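Local coordinates for protein glucoamylase (Thermoanaerobacterium thermosaccharolyticum, PDB 1LF6) that hydrolyses terminal alpha-1,4-linked glucose units one after another from the non-reducing ends of glucan chains, releasing beta-D-glucose, at residues A316-L321 with G336-W341; T66-D71 with T382-K387. All blocks are in the same frame, centred on the assembly; numbering follows the deposited sequence.

Contact 1 (A316-L321 with G336-W341)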
loop_
_atom_site.group_PDB
_atom_site.type_symbol
_atom_site.label_atom_id
_atom_site.label_comp_id
_atom_site.label_asym_id
_atom_site.label_seq_id
_atom_site.Cartn_x
_atom_site.Cartn_y
_atom_site.Cartn_z
ATOM N N ALA A 316 -6.292 -12.078 -2.175
ATOM C CA ALA A 316 -5.489 -11.513 -1.095
ATOM C C ALA A 316 -4.964 -10.124 -1.462
ATOM O O ALA A 316 -3.906 -9.996 -2.068
ATOM C CB ALA A 316 -4.328 -12.435 -0.782
ATOM N N TYR A 317 -5.707 -9.084 -1.102
ATOM C CA TYR A 317 -5.286 -7.717 -1.391
ATOM C C TYR A 317 -4.621 -7.129 -0.153
ATOM O O TYR A 317 -5.192 -7.164 0.939
ATOM C CB TYR A 317 -6.494 -6.872 -1.804
ATOM C CG TYR A 317 -6.969 -7.183 -3.203
ATOM C CD1 TYR A 317 -6.373 -6.580 -4.307
ATOM C CD2 TYR A 317 -7.962 -8.139 -3.428
ATOM C CE1 TYR A 317 -6.747 -6.919 -5.604
ATOM C CE2 TYR A 317 -8.344 -8.491 -4.727
ATOM C CZ TYR A 317 -7.729 -7.879 -5.805
ATOM O OH TYR A 317 -8.079 -8.243 -7.090
ATOM N N ILE A 318 -3.415 -6.599 -0.320
ATOM C CA ILE A 318 -2.688 -6.026 0.805
ATOM C C ILE A 318 -3.044 -4.568 1.078
ATOM O O ILE A 318 -3.693 -3.908 0.266
ATOM C CB ILE A 318 -1.162 -6.156 0.613
ATOM C CG1 ILE A 318 -0.719 -5.417 -0.650
ATOM C CG2 ILE A 318 -0.775 -7.632 0.531
ATOM C CD1 ILE A 318 0.791 -5.332 -0.797
ATOM N N ALA A 319 -2.607 -4.075 2.232
ATOM C CA ALA A 319 -2.895 -2.709 2.655
ATOM C C ALA A 319 -2.077 -1.648 1.921
ATOM O O ALA A 319 -2.581 -0.565 1.627
ATOM C CB ALA A 319 -2.686 -2.587 4.162
ATOM N N SER A 320 -0.815 -1.954 1.642
ATOM C CA SER A 320 0.061 -1.024 0.941
ATOM C C SER A 320 1.345 -1.711 0.500
ATOM O O SER A 320 1.946 -2.471 1.261
ATOM C CB SER A 320 0.409 0.161 1.841
ATOM O OG SER A 320 1.275 1.057 1.163
ATOM N N LEU A 321 1.769 -1.443 -0.730
ATOM C CA LEU A 321 2.991 -2.050 -1.230
ATOM C C LEU A 321 4.191 -1.192 -0.835
ATOM O O LEU A 321 4.974 -0.777 -1.680
ATOM C CB LEU A 321 2.924 -2.210 -2.755
ATOM C CG LEU A 321 3.939 -3.176 -3.382
ATOM C CD1 LEU A 321 3.772 -4.577 -2.794
ATOM C CD2 LEU A 321 3.737 -3.212 -4.888
ATOM N N GLY A 336 4.627 -5.128 7.434
ATOM C CA GLY A 336 3.440 -4.845 8.221
ATOM C C GLY A 336 2.213 -4.591 7.365
ATOM O O GLY A 336 1.156 -5.173 7.606
ATOM N N TYR A 337 2.344 -3.723 6.366
ATOM C CA TYR A 337 1.225 -3.413 5.480
ATOM C C TYR A 337 1.056 -4.449 4.369
ATOM O O TYR A 337 0.164 -4.328 3.529
ATOM C CB TYR A 337 1.393 -2.015 4.867
ATOM C CG TYR A 337 1.094 -0.884 5.826
ATOM C CD1 TYR A 337 1.941 -0.608 6.899
ATOM C CD2 TYR A 337 -0.059 -0.109 5.682
ATOM C CE1 TYR A 337 1.648 0.406 7.806
ATOM C CE2 TYR A 337 -0.361 0.908 6.584
ATOM C CZ TYR A 337 0.498 1.158 7.644
ATOM O OH TYR A 337 0.211 2.153 8.546
ATOM N N HIS A 338 1.915 -5.465 4.361
ATOM C CA HIS A 338 1.826 -6.514 3.347
ATOM C C HIS A 338 0.957 -7.649 3.867
ATOM O O HIS A 338 1.121 -8.803 3.475
ATOM C CB HIS A 338 3.214 -7.045 2.984
ATOM C CG HIS A 338 4.105 -6.018 2.361
ATOM N ND1 HIS A 338 4.684 -4.996 3.084
ATOM C CD2 HIS A 338 4.493 -5.835 1.077
ATOM C CE1 HIS A 338 5.391 -4.229 2.273
ATOM N NE2 HIS A 338 5.292 -4.716 1.049
ATOM N N LEU A 339 0.036 -7.305 4.760
ATOM C CA LEU A 339 -0.878 -8.274 5.334
ATOM C C LEU A 339 -2.268 -7.995 4.790
ATOM O O LEU A 339 -2.501 -6.956 4.170
ATOM C CB LEU A 339 -0.876 -8.165 6.863
ATOM C CG LEU A 339 0.455 -8.524 7.526
ATOM C CD1 LEU A 339 0.432 -8.151 9.004
ATOM C CD2 LEU A 339 0.713 -10.012 7.345
ATOM N N VAL A 340 -3.186 -8.927 5.016
ATOM C CA VAL A 340 -4.553 -8.782 4.539
ATOM C C VAL A 340 -5.481 -8.482 5.703
ATOM O O VAL A 340 -5.563 -9.256 6.656
ATOM C CB VAL A 340 -5.051 -10.083 3.836
ATOM C CG1 VAL A 340 -6.462 -9.874 3.283
ATOM C CG2 VAL A 340 -4.098 -10.476 2.714
ATOM N N TRP A 341 -6.157 -7.344 5.627
ATOM C CA TRP A 341 -7.120 -6.938 6.649
ATOM C C TRP A 341 -8.503 -6.998 6.024
ATOM O O TRP A 341 -8.737 -6.456 4.941
ATOM C CB TRP A 341 -6.874 -5.501 7.109
ATOM C CG TRP A 341 -5.844 -5.326 8.184
ATOM C CD1 TRP A 341 -6.064 -5.276 9.536
ATOM C CD2 TRP A 341 -4.445 -5.083 7.996
ATOM N NE1 TRP A 341 -4.888 -5.003 10.197
ATOM C CE2 TRP A 341 -3.878 -4.880 9.278
ATOM C CE3 TRP A 341 -3.613 -5.010 6.866
ATOM C CZ2 TRP A 341 -2.516 -4.609 9.463
ATOM C CZ3 TRP A 341 -2.259 -4.739 7.049
ATOM C CH2 TRP A 341 -1.724 -4.541 8.342
HETATM O O HOH W 1 -5.447 -5.777 3.549
#

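Contact 2 (T66-D71 with T382-K387)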
loop_
_atom_site.group_PDB
_atom_site.type_symbol
_atom_site.label_atom_id
_atom_site.label_comp_id
_atom_site.label_asym_id
_atom_site.label_seq_id
_atom_site.Cartn_x
_atom_site.Cartn_y
_atom_site.Cartn_z
ATOM N N THR A 66 5.754 -13.601 -4.548
ATOM C CA THR A 66 4.488 -13.213 -3.941
ATOM C C THR A 66 4.562 -11.738 -3.580
ATOM O O THR A 66 5.650 -11.193 -3.381
ATOM C CB THR A 66 4.195 -14.013 -2.662
ATOM O OG1 THR A 66 5.243 -13.785 -1.718
ATOM C CG2 THR A 66 4.093 -15.507 -2.969
ATOM N N ILE A 67 3.404 -11.100 -3.472
ATOM C CA ILE A 67 3.354 -9.678 -3.171
ATOM C C ILE A 67 3.844 -9.296 -1.768
ATOM O O ILE A 67 3.968 -8.116 -1.460
ATOM C CB ILE A 67 1.925 -9.132 -3.419
ATOM C CG1 ILE A 67 1.979 -7.627 -3.676
ATOM C CG2 ILE A 67 1.014 -9.481 -2.242
ATOM C CD1 ILE A 67 0.667 -7.069 -4.188
ATOM N N ASP A 68 4.133 -10.282 -0.921
ATOM C CA ASP A 68 4.634 -9.987 0.421
ATOM C C ASP A 68 6.079 -10.461 0.572
ATOM O O ASP A 68 6.606 -10.556 1.682
ATOM C CB ASP A 68 3.741 -10.623 1.497
ATOM C CG ASP A 68 3.939 -12.123 1.626
ATOM O OD1 ASP A 68 4.348 -12.768 0.637
ATOM O OD2 ASP A 68 3.666 -12.662 2.723
ATOM N N THR A 69 6.721 -10.746 -0.558
ATOM C CA THR A 69 8.112 -11.188 -0.552
ATOM C C THR A 69 8.992 -10.178 -1.291
ATOM O O THR A 69 9.159 -10.251 -2.513
ATOM C CB THR A 69 8.267 -12.575 -1.214
ATOM O OG1 THR A 69 7.335 -13.486 -0.626
ATOM C CG2 THR A 69 9.683 -13.121 -0.995
ATOM N N ALA A 70 9.529 -9.218 -0.544
ATOM C CA ALA A 70 10.406 -8.209 -1.117
ATOM C C ALA A 70 11.783 -8.851 -1.220
ATOM O O ALA A 70 12.219 -9.551 -0.309
ATOM C CB ALA A 70 10.455 -6.982 -0.223
ATOM N N ASP A 71 12.462 -8.616 -2.334
ATOM C CA ASP A 71 13.775 -9.203 -2.562
ATOM C C ASP A 71 14.818 -8.151 -2.873
ATOM O O ASP A 71 16.014 -8.435 -2.879
ATOM C CB ASP A 71 13.705 -10.177 -3.735
ATOM C CG ASP A 71 12.729 -11.299 -3.502
ATOM O OD1 ASP A 71 11.779 -11.437 -4.300
ATOM O OD2 ASP A 71 12.910 -12.048 -2.519
ATOM N N THR A 382 -4.239 -11.413 8.378
ATOM C CA THR A 382 -3.619 -12.666 7.973
ATOM C C THR A 382 -2.549 -12.427 6.923
ATOM O O THR A 382 -2.529 -11.381 6.270
ATOM C CB THR A 382 -4.644 -13.617 7.334
ATOM O OG1 THR A 382 -5.241 -12.960 6.211
ATOM C CG2 THR A 382 -5.729 -14.008 8.321
ATOM N N TRP A 383 -1.664 -13.406 6.761
ATOM C CA TRP A 383 -0.645 -13.323 5.728
ATOM C C TRP A 383 -1.447 -13.586 4.462
ATOM O O TRP A 383 -2.579 -14.068 4.536
ATOM C CB TRP A 383 0.394 -14.429 5.889
ATOM C CG TRP A 383 1.133 -14.387 7.170
ATOM C CD1 TRP A 383 0.750 -14.942 8.355
ATOM C CD2 TRP A 383 2.401 -13.770 7.402
ATOM N NE1 TRP A 383 1.708 -14.713 9.316
ATOM C CE2 TRP A 383 2.732 -13.995 8.756
ATOM C CE3 TRP A 383 3.291 -13.047 6.595
ATOM C CZ2 TRP A 383 3.921 -13.524 9.326
ATOM C CZ3 TRP A 383 4.471 -12.577 7.159
ATOM C CH2 TRP A 383 4.776 -12.820 8.516
ATOM N N ILE A 384 -0.877 -13.284 3.306
ATOM C CA ILE A 384 -1.597 -13.518 2.063
ATOM C C ILE A 384 -1.964 -14.994 1.891
ATOM O O ILE A 384 -2.913 -15.323 1.182
ATOM C CB ILE A 384 -0.784 -13.027 0.848
ATOM C CG1 ILE A 384 0.633 -13.604 0.882
ATOM C CG2 ILE A 384 -0.731 -11.506 0.858
ATOM C CD1 ILE A 384 1.498 -13.147 -0.283
ATOM N N SER A 385 -1.220 -15.874 2.558
ATOM C CA SER A 385 -1.477 -17.309 2.488
ATOM C C SER A 385 -2.817 -17.635 3.143
ATOM O O SER A 385 -3.412 -18.683 2.883
ATOM C CB SER A 385 -0.376 -18.082 3.216
ATOM O OG SER A 385 -0.423 -17.811 4.608
ATOM N N GLY A 386 -3.278 -16.731 4.004
ATOM C CA GLY A 386 -4.531 -16.939 4.702
ATOM C C GLY A 386 -4.298 -17.288 6.164
ATOM O O GLY A 386 -5.241 -17.339 6.954
ATOM N N LYS A 387 -3.043 -17.529 6.530
ATOM C CA LYS A 387 -2.709 -17.867 7.910
ATOM C C LYS A 387 -2.838 -16.647 8.815
ATOM O O LYS A 387 -2.437 -15.543 8.448
ATOM C CB LYS A 387 -1.280 -18.418 8.003
ATOM C CG LYS A 387 -0.834 -18.699 9.434
ATOM C CD LYS A 387 0.461 -19.501 9.488
ATOM C CE LYS A 387 1.640 -18.724 8.929
ATOM N NZ LYS A 387 2.901 -19.516 9.010
HETATM O O HOH W 2 1.206 -11.834 3.804
#

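Contact 1 (A316-L321 with G336-W341)
Ala319 and Ser320 meet the carbonyl of Tyr337 where two loop segments close on each other within the (alpha/alpha) barrel of this family 15 glycosidase, just before helix 342-355, whose N-cap is Trp341. The polar part of the contact is made by backbone groups. Ser320 N gives Tyr337 O a bond of 3.2 Å, tilted 33° from the carbonyl plane, while Ala319 N is shared weakly between Tyr337 O and Leu339 O. A water bridges the two segments, donating to Tyr317 O and Leu339 O and accepting from Trp341 N at 2.7 Å.

Apolar contacts gather round Ala319. Its CB touches the Tyr337 ring at CD2; roughly at right angles to this, Ala319 CB meets Trp341 CZ3 at 3.6 Å. Trp341 NE1 bonds to Glu438, the likely proton donor, and Tyr337 OH to Glu636 and Tyr581.

His338 CG lies anti to its carbonyl carbon (chi1 -63°), which brings the ring back toward 316-321. Ile318 runs alongside it, CD1 near CD2, while Leu321 crosses at about a right angle; NE2 bonds to Tyr63. With alanine in place of His338, the Tyr63 hydroxyl is likely to lose this partner and a gap to open beside Ile318 CD1 and Leu321 CD1. Ser320 O stands over the centre of one face of the His338 imidazole, 3.9 Å above its plane.

Contact 2 (T66-D71 with T382-K387)
A carboxylate laid against an aliphatic chain is the unusual feature here: Asp68 turns its CG, OD1 and OD2 to the end of Ile384, and no direct hydrogen bond joins the two segments. CG of Asp68 lies 3.3 Å from CD1 of Ile384. The isoleucine reaches this place because CG1 stands between its own backbone N and carbonyl carbon (chi1 52°) and the chain then runs on extended to CD1.

The polar needs of Asp68 are met around this apolar touch. Asp68 OD1 takes a hydrogen bond of 2.7 Å from Thr66 OG1, nearly along its C-O axis, which ties the carboxylate back to its own turn. A water donates to Asp68 OD2 at 2.8 Å, and that water accepts from Ile384 N at 2.6 Å, making a single-water bridge between the segments. Asp68 OD2 also approaches the edge of the Trp383 ring, 3.9 Å from Trp383 CE3.

Hydrocarbon packing completes the contact. CD1 of Ile384 also rests 3.7 Å from CB of Thr66, and the CG2 branch of Ile384 meets CG2 of Ile67 at 4.1 Å.

Each side presents a type I beta turn, Thr66-Thr69 and Trp383-Gly386, the second overlapped by an ST turn in which Ser385 OG accepts from Lys387 N. The first turn leads into strand 70-80 of the N-terminal beta domain, between its neighbours 58-63 and 150-157; the second belongs to the catalytic domain, in the loop that joins helices 358-375 and 395-407.

In the fold
Contact 1 is buried near the centre of the chain and joins two parts of one loop within the catalytic domain, whereas contact 2 is only partly buried and brings the beta domain against that domain. Their centres lie about 8 Å apart, and along the chain contact 1 is nested inside the loop closed by contact 2. The two meet directly: Val340 N probably bonds to Thr382 O, and Leu321 packs on Ile67. The inner contact, close to the presumed proton donor, combines backbone hydrogen bonds, two of them weak, with packing against aromatic rings; the domain junction, away from the annotated sites, relies on aliphatic packing, a carboxylate and a bridging water.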